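Leucyl-tRNA synthetase subunit alpha (Aquifex aeolicus, PDB 3O0A) is part of the synthetase that charges tRNA with leucine, here its CP1 hydrolytic domain, which probably edits by deacylating mischarged tRNA. Local coordinates at residues 24-27 / 28-32; 202-205 / 206-210. All blocks are in the same frame, centred on the assembly; numbering follows the deposited sequence.

Contact 1 of 2, residues 24-27 / 28-32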
# COMPACT_ATOMS: atom_id res chain seq x y z
N VAL A 24 11.57 16.49 2.63
CA VAL A 24 10.13 16.73 2.81
C VAL A 24 9.77 18.20 2.66
O VAL A 24 10.53 19.08 3.08
CB VAL A 24 9.58 16.17 4.15
CG1 VAL A 24 10.07 14.72 4.41
CG2 VAL A 24 9.98 17.05 5.31
N PRO A 25 8.61 18.48 2.04
CA PRO A 25 8.17 19.87 1.94
C PRO A 25 7.66 20.40 3.26
O PRO A 25 7.29 19.61 4.14
CB PRO A 25 7.02 19.81 0.94
CG PRO A 25 6.45 18.44 1.11
CD PRO A 25 7.64 17.55 1.42
N GLU A 26 7.63 21.72 3.38
CA GLU A 26 7.22 22.40 4.60
C GLU A 26 5.89 21.86 5.13
O GLU A 26 5.71 21.72 6.34
CB GLU A 26 7.12 23.90 4.32
CG GLU A 26 6.91 24.76 5.56
CD GLU A 26 5.45 24.98 5.92
OE1 GLU A 26 4.55 24.72 5.08
OE2 GLU A 26 5.20 25.43 7.05
N GLU A 27 4.97 21.57 4.22
CA GLU A 27 3.63 21.10 4.57
C GLU A 27 3.60 19.79 5.37
O GLU A 27 2.63 19.51 6.09
CB GLU A 27 2.79 20.94 3.31
CG GLU A 27 2.36 22.24 2.63
CD GLU A 27 3.44 22.89 1.74
OE1 GLU A 27 4.56 22.34 1.60
OE2 GLU A 27 3.15 23.96 1.17
N LEU A 28 4.65 18.98 5.24
CA LEU A 28 4.73 17.69 5.96
C LEU A 28 5.64 17.72 7.18
O LEU A 28 5.74 16.73 7.91
CB LEU A 28 5.21 16.57 5.02
CG LEU A 28 4.36 16.27 3.78
CD1 LEU A 28 5.01 15.13 3.01
CD2 LEU A 28 2.94 15.93 4.17
N LYS A 29 6.30 18.86 7.39
CA LYS A 29 7.36 18.98 8.40
C LYS A 29 6.80 18.89 9.82
O LYS A 29 7.39 18.25 10.68
CB LYS A 29 8.15 20.28 8.20
CG LYS A 29 9.09 20.59 9.33
CD LYS A 29 9.90 21.85 9.05
CE LYS A 29 10.52 22.40 10.32
NZ LYS A 29 9.57 23.25 11.10
N GLU A 30 5.67 19.55 10.04
CA GLU A 30 5.00 19.57 11.33
C GLU A 30 4.72 18.13 11.82
O GLU A 30 5.09 17.77 12.93
CB GLU A 30 3.70 20.38 11.22
CG GLU A 30 3.87 21.89 11.02
CD GLU A 30 4.23 22.32 9.60
OE1 GLU A 30 4.24 21.48 8.65
OE2 GLU A 30 4.50 23.55 9.43
N THR A 31 4.11 17.32 10.96
CA THR A 31 3.78 15.93 11.31
C THR A 31 5.04 15.08 11.49
O THR A 31 5.11 14.23 12.40
CB THR A 31 2.82 15.31 10.26
OG1 THR A 31 1.57 16.01 10.31
CG2 THR A 31 2.56 13.84 10.52
N LEU A 32 6.02 15.30 10.62
CA LEU A 32 7.28 14.57 10.69
C LEU A 32 7.96 14.81 12.04
O LEU A 32 8.39 13.88 12.70
CB LEU A 32 8.21 14.98 9.55
CG LEU A 32 9.58 14.31 9.54
CD1 LEU A 32 9.47 12.80 9.40
CD2 LEU A 32 10.45 14.88 8.42
O HOH W 1 2.69 18.42 8.75

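Contact 2 of 2, residues 202-205 / 206-210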
# COMPACT_ATOMS: atom_id res chain seq x y z
N THR A 202 -12.95 -1.27 10.03
CA THR A 202 -13.03 0.15 9.72
C THR A 202 -13.34 0.95 10.99
O THR A 202 -12.70 1.98 11.23
CB THR A 202 -14.05 0.47 8.60
OG1 THR A 202 -13.72 -0.26 7.41
CG2 THR A 202 -13.97 1.94 8.25
N GLU A 203 -14.29 0.49 11.80
CA GLU A 203 -14.61 1.21 13.05
C GLU A 203 -13.44 1.25 14.02
O GLU A 203 -13.21 2.27 14.69
CB GLU A 203 -15.84 0.64 13.76
CG GLU A 203 -16.00 1.14 15.22
CD GLU A 203 -16.42 2.62 15.36
OE1 GLU A 203 -15.73 3.53 14.82
OE2 GLU A 203 -17.43 2.87 16.06
N TRP A 204 -12.71 0.14 14.12
CA TRP A 204 -11.54 0.04 14.99
C TRP A 204 -10.46 1.04 14.57
O TRP A 204 -9.92 1.77 15.39
CB TRP A 204 -11.00 -1.39 14.95
CG TRP A 204 -9.77 -1.68 15.76
CD1 TRP A 204 -9.59 -1.55 17.12
CD2 TRP A 204 -8.56 -2.23 15.25
NE1 TRP A 204 -8.32 -1.96 17.47
CE2 TRP A 204 -7.67 -2.39 16.34
CE3 TRP A 204 -8.13 -2.59 13.96
CZ2 TRP A 204 -6.39 -2.91 16.18
CZ3 TRP A 204 -6.84 -3.10 13.81
CH2 TRP A 204 -6.00 -3.26 14.92
N LEU A 205 -10.14 1.05 13.29
CA LEU A 205 -9.18 2.02 12.78
C LEU A 205 -9.65 3.46 13.02
O LEU A 205 -8.85 4.33 13.39
CB LEU A 205 -8.95 1.79 11.30
CG LEU A 205 -8.14 0.52 11.02
CD1 LEU A 205 -8.21 0.20 9.53
CD2 LEU A 205 -6.68 0.68 11.45
N GLN A 206 -10.95 3.70 12.82
CA GLN A 206 -11.53 5.03 12.99
C GLN A 206 -11.46 5.46 14.44
O GLN A 206 -11.14 6.61 14.72
CB GLN A 206 -12.97 5.08 12.48
CG GLN A 206 -13.44 6.51 12.19
CD GLN A 206 -14.79 6.57 11.49
OE1 GLN A 206 -15.01 5.95 10.44
NE2 GLN A 206 -15.71 7.32 12.08
N ASP A 207 -11.75 4.53 15.36
CA ASP A 207 -11.62 4.78 16.80
C ASP A 207 -10.20 5.20 17.18
O ASP A 207 -9.99 6.00 18.09
CB ASP A 207 -12.02 3.54 17.61
CG ASP A 207 -13.52 3.30 17.64
OD1 ASP A 207 -14.32 4.20 17.28
OD2 ASP A 207 -13.92 2.19 18.05
N ARG A 208 -9.23 4.64 16.45
CA ARG A 208 -7.81 4.89 16.68
C ARG A 208 -7.25 6.08 15.90
O ARG A 208 -6.05 6.36 15.97
CB ARG A 208 -7.01 3.62 16.34
CG ARG A 208 -7.30 2.43 17.26
CD ARG A 208 -6.64 1.16 16.73
NE ARG A 208 -5.21 1.32 16.54
CZ ARG A 208 -4.52 0.69 15.59
NH1 ARG A 208 -5.13 -0.16 14.78
NH2 ARG A 208 -3.21 0.90 15.47
N GLY A 209 -8.11 6.75 15.13
CA GLY A 209 -7.70 7.87 14.29
C GLY A 209 -6.82 7.50 13.11
O GLY A 209 -6.10 8.35 12.58
N LEU A 210 -6.89 6.23 12.69
CA LEU A 210 -6.05 5.72 11.60
C LEU A 210 -6.87 5.19 10.40
O LEU A 210 -6.36 4.45 9.54
CB LEU A 210 -5.10 4.63 12.12
CG LEU A 210 -4.02 5.10 13.10
CD1 LEU A 210 -3.38 3.90 13.79
CD2 LEU A 210 -2.96 5.95 12.40
O HOH W 2 -16.17 3.79 11.47

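Contact 1 of 2, residues 24-27 / 28-32
Val24, just ahead of helix 26-35, lays its CG2 methyl 3.8 Å from Leu32 CD2 on the side of the helix that faces strand 37-44. Beside them the ring of Pro25 rests on Leu28, with Pro25 CD 3.9 Å from Leu28 CD1. The turn under these apolar contacts is tight: Leu28 N donates to Pro25 O (2.9 Å), and Lys29 N to Glu26 O (3.1 Å), so the first backbone bonds span three residues. One residue on, a water replaces the direct helical bond, giving a hydrogen to Glu27 O (2.9 Å) and accepting one from Thr31 N (2.8 Å), while Leu32 N already bonds directly to Leu28 O. On another side, Glu30 doubles back toward the start of the helix. Its CG stands beside the backbone N (chi1 -69°) and its chain bends at chi2 (78°), which carries the carboxylate to Glu26. There OE2 of Glu30 and OE2 of Glu26 are 3.1 Å apart, their carboxylate planes turned 79° to each other, and Glu30 OE1 lies 2.7 Å from Glu26 O. Farther out, Ile38 of strand 37-44 meets both Val24 and Leu32, and Val67 of helix 64-74 meets Val24 and Pro25. The disulfide between Cys23 and Cys70 joins the chain next to Val24 to that same helix. With OE1 so close to a carbonyl oxygen, Glu30 is probably protonated; the neighbouring Glu26 carboxylate would favour this, and would be expected to raise the pKa of Glu30.

Contact 2 of 2, residues 202-205 / 206-210
Trp204 leaves its helix with CG anti to the backbone N (chi1 178°), and Arg208, one turn later, bends at chi3 (55°) to run alongside the indole in the same direction. The pair sits where helix 194-207 ends in a Schellman motif: Leu210 N reaches back to Leu205 O (2.8 Å) and Gly209 N to Gln206 O, with Gly209 at positive phi. Over one indole face, Arg208 CD makes a CH-pi contact with the five-membered ring, 3.6 Å from Trp204 NE1. Arg208 CZ lies over the six-membered ring, 4.1 Å from Trp204 CZ2, a cation-pi contact with the guanidinium plane inclined by 44° to the ring. Arg208 NH1 also bonds to Pro116 O, and Phe189 packs edge-to-face with the indole. Replacing Trp204 by an alanine is likely to leave the Arg208 chain without its aromatic support and Phe189 without its ring partner. Elsewhere on the turn, Glu203 OE1 and Asp207 OD1, both acceptors, approach to 2.9 Å, which may favour a proton on one of them. A water donates weakly to Glu203 OE1 and to Gln206 OE1, the latter also receiving Lys213 N. Arg208 NH1 stands 3.2 Å from Trp204 CH2, over the ring but toward its rim.

Both contacts are local, each confined to one end of a helix: contact 1 holds the start of helix 26-35, contact 2 the finish of helix 194-207. Their centres lie about 23 Å apart and their nearest atoms about 10 Å, so they do not touch. Yet both border strand 37-44, contact 1 through Ile38 and Tyr39, contact 2 through Arg37 and Tyr39. Contact 1 is the more superficial, with Leu32 its one buried residue, whereas contact 2 includes three buried residues, Thr202, Leu205 and Leu210. Each brings two acidic side chains together one turn apart, but aliphatic packing accompanies them in contact 1, and an aromatic-cationic pair in contact 2.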